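Local atomic coordinates of aromatic-amino-acid:2-oxoglutarate transaminase (Candida albicans, PDB entry 6HND), a protein that probably catalyses pyridoxal-phosphate-dependent amino transfer, exchanging amino groups between aromatic amino acids or 2-aminoadipate and 2-oxo acids. Residues B[337-340]-B[346-349]; B[161-166]-B[170-175]; B[457-462]-B[471-476]. One frame throughout, in Å; residues are numbered along the deposited sequence.

Contact 1. Residues B[337-340]-B[346-349]; sequences ETFS and GLRL. With PLP (pyridoxal-5'-phosphate), chain E.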
# COMPACT_ATOMS: atom_id res chain seq x y z
N GLU B 337 -7.37 10.75 -8.00
CA GLU B 337 -8.72 10.18 -7.78
C GLU B 337 -8.65 9.10 -6.69
O GLU B 337 -7.53 8.61 -6.42
CB GLU B 337 -9.25 9.55 -9.07
CG GLU B 337 -9.62 10.57 -10.13
CD GLU B 337 -11.09 10.62 -10.53
OE1 GLU B 337 -11.96 9.99 -9.87
OE2 GLU B 337 -11.36 11.33 -11.48
N THR B 338 -9.81 8.77 -6.10
CA THR B 338 -9.99 7.67 -5.12
C THR B 338 -11.37 7.01 -5.33
O THR B 338 -12.31 7.69 -5.84
CB THR B 338 -9.78 8.17 -3.69
OG1 THR B 338 -9.88 7.13 -2.71
CG2 THR B 338 -10.77 9.25 -3.32
N PHE B 339 -11.50 5.76 -4.87
CA PHE B 339 -12.79 5.04 -4.79
C PHE B 339 -13.32 5.17 -3.36
O PHE B 339 -14.35 4.56 -3.09
CB PHE B 339 -12.67 3.58 -5.23
CG PHE B 339 -12.32 3.40 -6.68
CD1 PHE B 339 -13.28 3.53 -7.66
CD2 PHE B 339 -11.02 3.12 -7.07
CE1 PHE B 339 -12.96 3.37 -9.00
CE2 PHE B 339 -10.69 2.99 -8.41
CZ PHE B 339 -11.66 3.11 -9.38
N SER B 340 -12.62 5.91 -2.50
CA SER B 340 -12.95 6.02 -1.06
C SER B 340 -14.35 6.59 -0.86
O SER B 340 -15.14 6.05 -0.08
CB SER B 340 -11.90 6.80 -0.31
OG SER B 340 -10.71 6.04 -0.14
N GLY B 346 -12.46 1.64 2.82
CA GLY B 346 -11.81 0.37 3.20
C GLY B 346 -11.20 -0.34 2.00
O GLY B 346 -10.42 -1.28 2.23
N LEU B 347 -11.51 0.08 0.77
CA LEU B 347 -10.88 -0.54 -0.43
C LEU B 347 -9.37 -0.26 -0.36
O LEU B 347 -8.58 -1.21 -0.66
CB LEU B 347 -11.43 0.04 -1.73
CG LEU B 347 -12.91 -0.14 -2.05
CD1 LEU B 347 -13.18 0.51 -3.38
CD2 LEU B 347 -13.33 -1.61 -2.08
N ARG B 348 -9.01 0.98 0.01
CA ARG B 348 -7.64 1.53 -0.17
C ARG B 348 -7.28 1.40 -1.67
O ARG B 348 -6.38 0.63 -2.00
CB ARG B 348 -6.62 0.76 0.68
CG ARG B 348 -6.79 0.82 2.19
CD ARG B 348 -6.49 2.20 2.74
NE ARG B 348 -7.67 3.02 2.51
CZ ARG B 348 -7.69 4.34 2.52
NH1 ARG B 348 -8.85 4.94 2.31
NH2 ARG B 348 -6.58 5.05 2.71
N LEU B 349 -8.04 2.06 -2.53
CA LEU B 349 -7.93 1.98 -4.00
C LEU B 349 -8.27 3.33 -4.61
O LEU B 349 -9.23 3.96 -4.15
CB LEU B 349 -8.84 0.89 -4.58
CG LEU B 349 -8.50 0.48 -6.01
CD1 LEU B 349 -7.21 -0.30 -6.03
CD2 LEU B 349 -9.62 -0.33 -6.64
N1 PLP E . -8.06 14.49 -0.01
C2 PLP E . -9.20 15.03 0.39
C2A PLP E . -9.45 16.45 0.02
C3 PLP E . -10.16 14.26 1.11
O3 PLP E . -11.33 14.84 1.50
C4 PLP E . -9.87 12.90 1.42
C4A PLP E . -10.90 12.07 2.08
C5 PLP E . -8.64 12.37 0.97
C6 PLP E . -7.79 13.20 0.29
C5A PLP E . -8.17 10.98 1.31
O4P PLP E . -8.81 9.90 0.57
P PLP E . -8.30 8.38 0.77
O1P PLP E . -6.79 8.44 0.96
O2P PLP E . -8.79 7.73 -0.53
O3P PLP E . -9.00 7.85 1.98
O HOH W 1 -10.56 3.47 -1.12
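F339 and L349 hold the two backbones together. F339 N donates to L349 O at 3.0 Å, nearly straight at 167°, with the donor tilted somewhat from the carbonyl plane. Apolar packing lies beside this bond. The side chains of F339 and L349 run side by side and point the same way, with F339 CD2 3.7 Å from L349 CD2. F339 CB also meets L347 CD1 at 3.6 Å. Helix 375-388 packs on both leucines.

The other polar bonds centre on the cofactor phosphate. T338 OG1 donates to PLP O2P at 2.5 Å, and S340 OG donates to the same oxygen at 2.6 Å. T338 OG1 also accepts from S340 N in an ST turn, which ties the two hydroxyl residues together. R348 leaves its backbone on the far side and curls back through bends at chi2 (-69°) and chi3 (80°). Its NH1 then reaches PLP O3P at 2.9 Å, in the plane and at the edge of the guanidinium. NH1 also bonds P345 O.

One water links the segments. It donates to S340 OG at 2.8 Å and accepts from L349 N at 3.2 Å.

Y130 of the second subunit also hydrogen-bonds PLP through OH, so the cofactor site spans the dimer. Two hydroxyls just before pocket residue K341 and an arginine after it, gripping the phosphate, are characteristic of the phosphate-binding cup in aminotransferases of this family.

Contact 2. Residues B[161-166]-B[170-175]; sequences FITTGA and LNKAAD. With PLP (pyridoxal-5'-phosphate), chain E.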
# COMPACT_ATOMS: atom_id res chain seq x y z
N PHE B 161 -2.47 5.25 -13.32
CA PHE B 161 -1.71 4.37 -12.40
C PHE B 161 -2.59 4.07 -11.17
O PHE B 161 -3.01 5.01 -10.49
CB PHE B 161 -0.43 5.09 -11.98
CG PHE B 161 0.57 4.22 -11.29
CD1 PHE B 161 0.48 4.00 -9.92
CD2 PHE B 161 1.61 3.65 -11.99
CE1 PHE B 161 1.42 3.21 -9.28
CE2 PHE B 161 2.56 2.88 -11.35
CZ PHE B 161 2.46 2.66 -9.99
N ILE B 162 -2.85 2.79 -10.91
CA ILE B 162 -3.68 2.37 -9.76
C ILE B 162 -2.90 2.68 -8.47
O ILE B 162 -1.72 2.28 -8.38
CB ILE B 162 -4.07 0.89 -9.86
CG1 ILE B 162 -4.82 0.59 -11.16
CG2 ILE B 162 -4.87 0.47 -8.63
CD1 ILE B 162 -5.94 1.57 -11.49
N THR B 163 -3.56 3.37 -7.53
CA THR B 163 -3.03 3.71 -6.19
C THR B 163 -3.83 3.02 -5.09
O THR B 163 -4.82 2.33 -5.41
CB THR B 163 -3.09 5.22 -5.95
OG1 THR B 163 -4.48 5.54 -5.88
CG2 THR B 163 -2.40 6.00 -7.05
N THR B 164 -3.44 3.23 -3.85
CA THR B 164 -4.18 2.69 -2.68
C THR B 164 -5.08 3.78 -2.08
O THR B 164 -5.48 3.62 -0.94
CB THR B 164 -3.20 2.02 -1.71
OG1 THR B 164 -2.16 2.91 -1.27
CG2 THR B 164 -2.57 0.81 -2.36
N GLY B 165 -5.41 4.82 -2.85
CA GLY B 165 -6.34 5.89 -2.43
C GLY B 165 -5.81 7.27 -2.72
O GLY B 165 -4.75 7.40 -3.34
N ALA B 166 -6.51 8.30 -2.26
CA ALA B 166 -6.16 9.70 -2.52
C ALA B 166 -4.82 10.06 -1.85
O ALA B 166 -3.95 10.65 -2.53
CB ALA B 166 -7.27 10.59 -2.07
N LEU B 170 -1.49 11.45 -3.51
CA LEU B 170 -0.89 12.73 -3.04
C LEU B 170 0.58 12.55 -2.63
O LEU B 170 1.39 13.47 -2.86
CB LEU B 170 -1.70 13.26 -1.86
CG LEU B 170 -3.13 13.72 -2.19
CD1 LEU B 170 -3.84 14.09 -0.90
CD2 LEU B 170 -3.12 14.87 -3.18
N ASN B 171 0.93 11.44 -2.01
CA ASN B 171 2.33 11.14 -1.64
C ASN B 171 3.14 10.87 -2.91
O ASN B 171 4.26 11.36 -3.02
CB ASN B 171 2.42 9.99 -0.64
CG ASN B 171 3.84 9.80 -0.20
OD1 ASN B 171 4.42 10.76 0.34
ND2 ASN B 171 4.40 8.60 -0.44
N LYS B 172 2.56 10.13 -3.84
CA LYS B 172 3.17 9.87 -5.16
C LYS B 172 3.44 11.21 -5.87
O LYS B 172 4.52 11.36 -6.46
CB LYS B 172 2.23 8.94 -5.93
CG LYS B 172 2.27 7.47 -5.48
CD LYS B 172 1.11 6.64 -6.05
CE LYS B 172 1.45 5.18 -6.19
NZ LYS B 172 1.75 4.51 -4.89
N ALA B 173 2.51 12.16 -5.80
CA ALA B 173 2.61 13.45 -6.50
C ALA B 173 3.64 14.33 -5.81
O ALA B 173 4.41 14.98 -6.50
CB ALA B 173 1.27 14.14 -6.50
N ALA B 174 3.59 14.43 -4.48
CA ALA B 174 4.60 15.19 -3.71
C ALA B 174 5.99 14.64 -4.06
O ALA B 174 6.87 15.44 -4.41
CB ALA B 174 4.33 15.09 -2.24
N ASP B 175 6.15 13.32 -4.10
CA ASP B 175 7.46 12.69 -4.41
C ASP B 175 7.91 13.07 -5.83
O ASP B 175 9.07 13.44 -5.99
CB ASP B 175 7.43 11.18 -4.27
CG ASP B 175 8.74 10.54 -4.68
OD1 ASP B 175 9.71 10.67 -3.89
OD2 ASP B 175 8.78 10.00 -5.80
N1 PLP E . -8.06 14.49 -0.01
C2 PLP E . -9.20 15.03 0.39
C2A PLP E . -9.45 16.45 0.02
C3 PLP E . -10.16 14.26 1.11
O3 PLP E . -11.33 14.84 1.50
C4 PLP E . -9.87 12.90 1.42
C4A PLP E . -10.90 12.07 2.08
C5 PLP E . -8.64 12.37 0.97
C6 PLP E . -7.79 13.20 0.29
C5A PLP E . -8.17 10.98 1.31
O4P PLP E . -8.81 9.90 0.57
P PLP E . -8.30 8.38 0.77
O1P PLP E . -6.79 8.44 0.96
O2P PLP E . -8.79 7.73 -0.53
O3P PLP E . -9.00 7.85 1.98
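A166 and L170 meet in the first turn of helix 166-177, in a strand-turn-helix unit whose helix N-terminus faces the PLP phosphate. Strand 158-163 leads into this turn, and G165 is the N-cap. This is the tight end. L170 N donates to A166 O at 2.8 Å, with an N-H...O angle of 157°. L170 CG presses on the same oxygen at 3.2 Å, so A166 O is covered by both the backbone and the side chain of L170. The L170 side chain also packs on F194 and F197 of helix 193-200 and on strand 276-280.

The other end is looser. Here strand and helix face each other across a wider gap: the CA atoms of T163 and K172 are 8.8 Å apart. K172 spans this gap with its aliphatic chain. Its CD touches T163 CG2 at 3.7 Å. Its CE reaches F161 CE1 at 3.7 Å, where the two side chains cross at about a right angle. A bend at chi4 (63°) then turns NZ to D168, with which it forms a salt bridge. D168 OD2 also accepts from T164 N, so one carboxylate ties the turn to the lysine. The touching residues are all buried, and the looseness is one of spacing rather than of solvent.

G165 has no side chain to crowd the phosphate. The helix N-terminus probably stabilises that negative charge, and A166 N points at PLP O2P, 2.9 Å away and almost straight at 176°.

Contact 3. Residues B[457-462]-B[471-476]; sequences LLLWKL and PGYNMT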
# COMPACT_ATOMS: atom_id res chain seq x y z
N LEU B 457 -12.96 27.48 23.26
CA LEU B 457 -13.98 27.54 24.33
C LEU B 457 -15.32 27.08 23.75
O LEU B 457 -15.99 26.26 24.40
CB LEU B 457 -14.03 28.98 24.86
CG LEU B 457 -14.50 29.13 26.30
CD1 LEU B 457 -13.66 28.27 27.23
CD2 LEU B 457 -14.47 30.59 26.72
N LEU B 458 -15.66 27.54 22.54
CA LEU B 458 -16.92 27.17 21.83
C LEU B 458 -16.89 25.68 21.50
O LEU B 458 -17.95 25.02 21.60
CB LEU B 458 -17.06 28.04 20.58
CG LEU B 458 -18.30 27.79 19.72
CD1 LEU B 458 -19.57 27.76 20.57
CD2 LEU B 458 -18.42 28.84 18.62
N LEU B 459 -15.72 25.13 21.16
CA LEU B 459 -15.60 23.69 20.82
C LEU B 459 -16.00 22.87 22.06
O LEU B 459 -16.86 21.97 21.92
CB LEU B 459 -14.18 23.36 20.36
CG LEU B 459 -14.00 21.93 19.82
CD1 LEU B 459 -14.88 21.69 18.59
CD2 LEU B 459 -12.53 21.64 19.50
N TRP B 460 -15.45 23.19 23.24
CA TRP B 460 -15.84 22.51 24.50
C TRP B 460 -17.37 22.55 24.65
O TRP B 460 -17.94 21.51 24.98
CB TRP B 460 -15.15 23.13 25.71
CG TRP B 460 -13.70 22.82 25.81
CD1 TRP B 460 -12.65 23.69 25.72
CD2 TRP B 460 -13.14 21.51 26.03
NE1 TRP B 460 -11.48 23.01 25.88
CE2 TRP B 460 -11.74 21.68 26.06
CE3 TRP B 460 -13.67 20.24 26.20
CZ2 TRP B 460 -10.88 20.60 26.25
CZ3 TRP B 460 -12.82 19.17 26.37
CH2 TRP B 460 -11.44 19.36 26.40
N LYS B 461 -18.01 23.69 24.38
CA LYS B 461 -19.49 23.86 24.47
C LYS B 461 -20.24 22.89 23.53
O LYS B 461 -21.25 22.29 23.97
CB LYS B 461 -19.87 25.31 24.13
CG LYS B 461 -21.24 25.71 24.63
CD LYS B 461 -21.43 25.40 26.11
CE LYS B 461 -22.44 26.27 26.78
NZ LYS B 461 -22.69 25.79 28.16
N LEU B 462 -19.80 22.77 22.28
CA LEU B 462 -20.41 21.84 21.29
C LEU B 462 -20.29 20.42 21.84
O LEU B 462 -21.30 19.69 21.82
CB LEU B 462 -19.70 21.95 19.93
CG LEU B 462 -19.74 23.29 19.21
CD1 LEU B 462 -19.15 23.14 17.83
CD2 LEU B 462 -21.13 23.84 19.10
N PRO B 471 -12.68 22.13 14.14
CA PRO B 471 -12.35 23.54 14.02
C PRO B 471 -11.36 23.78 12.88
O PRO B 471 -10.50 22.94 12.64
CB PRO B 471 -11.71 23.85 15.39
CG PRO B 471 -11.06 22.56 15.78
CD PRO B 471 -12.03 21.51 15.30
N GLY B 472 -11.51 24.91 12.19
CA GLY B 472 -10.67 25.28 11.03
C GLY B 472 -9.21 25.42 11.41
O GLY B 472 -8.36 25.12 10.55
N TYR B 473 -8.91 25.82 12.65
CA TYR B 473 -7.52 26.00 13.12
C TYR B 473 -6.78 24.65 13.09
O TYR B 473 -5.56 24.67 12.94
CB TYR B 473 -7.45 26.73 14.47
CG TYR B 473 -8.25 26.11 15.59
CD1 TYR B 473 -7.84 24.94 16.21
CD2 TYR B 473 -9.38 26.74 16.08
CE1 TYR B 473 -8.57 24.38 17.25
CE2 TYR B 473 -10.10 26.21 17.14
CZ TYR B 473 -9.69 25.03 17.72
OH TYR B 473 -10.41 24.50 18.74
N ASN B 474 -7.47 23.51 13.14
CA ASN B 474 -6.82 22.18 13.02
C ASN B 474 -6.46 21.86 11.56
O ASN B 474 -5.78 20.83 11.33
CB ASN B 474 -7.68 21.07 13.62
CG ASN B 474 -7.56 20.97 15.13
OD1 ASN B 474 -6.76 21.67 15.75
ND2 ASN B 474 -8.36 20.09 15.72
N MET B 475 -6.87 22.66 10.57
CA MET B 475 -6.68 22.24 9.16
C MET B 475 -5.86 23.27 8.39
O MET B 475 -6.06 23.40 7.17
CB MET B 475 -8.03 22.00 8.50
CG MET B 475 -8.67 20.72 9.01
SD MET B 475 -10.34 20.51 8.35
CE MET B 475 -11.08 22.02 8.98
N THR B 476 -4.91 23.89 9.08
CA THR B 476 -4.11 25.02 8.59
C THR B 476 -2.74 24.52 8.14
O THR B 476 -2.25 23.57 8.74
CB THR B 476 -3.95 26.13 9.64
OG1 THR B 476 -3.42 25.55 10.84
CG2 THR B 476 -5.27 26.81 9.92
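Around the meeting of L459 with P471 and Y473, the shortest polar bond lies within 471-476, where M475 N donates to G472 O at 2.9 Å. N474 N donates to P471 O at 3.1 Å in the same way. These two bonds close the short 3-10 turn 472-474. No hydrogen bond crosses to 457-462.

The crossing contact is made by one methyl group. L459 extends from helix 451-465 with CG anti to its backbone N (chi1 -172°), and CD2 leads. CD2 lies 3.6 Å from Y473 OH, at the end of the tyrosine. It also comes within 4.1 Å of P471 CG, and here the leucine and proline cross at about a right angle.

Y473 is turned back over the proline. Its CG sits between the backbone N and the carbonyl carbon (chi1 55°). This places P471 CB 3.2 Å above one face of the ring, offset toward the rim. Strand end and turn thus present a proline and a phenol together to the leucine. L452, M455 and K456 of the same helix also touch Y473, while F489 of strand 488-492 packs on L459.

The contact joins helix 451-465 to the end of edge strand 470-471 and the turn after it, in the C-terminal part with the four-stranded antiparallel sheet. W460, next along the helix, bonds D26 of the second subunit through NE1.

Within these two segments the touch comes down to L459 CD2, so the contact is small and non-directional. Its geometry is probably set by the backbone bonds of the turn and by neighbouring packing, not by a polar link between the segments.

How the contacts relate
Contacts 1 and 2 are buried neighbours, with centres 11 Å apart. Both reach the seven-stranded sheet and both bind PLP. They touch directly: L349 CD1 packs on I162 CG2 at 3.6 Å. Their chemistry is complementary, since contact 1 brings hydroxyls and an arginine to the phosphate and contact 2 brings a backbone N-H at a helix start. Contact 3 stands apart, with its centre about 28 Å from that of contact 1 and about 30 Å from that of contact 2. It belongs to the smaller four-stranded sheet region, nearer the periphery of the chain. It has no cofactor and relies on van der Waals touch, with no hydrogen bond between its segments. L459 there is partly exposed.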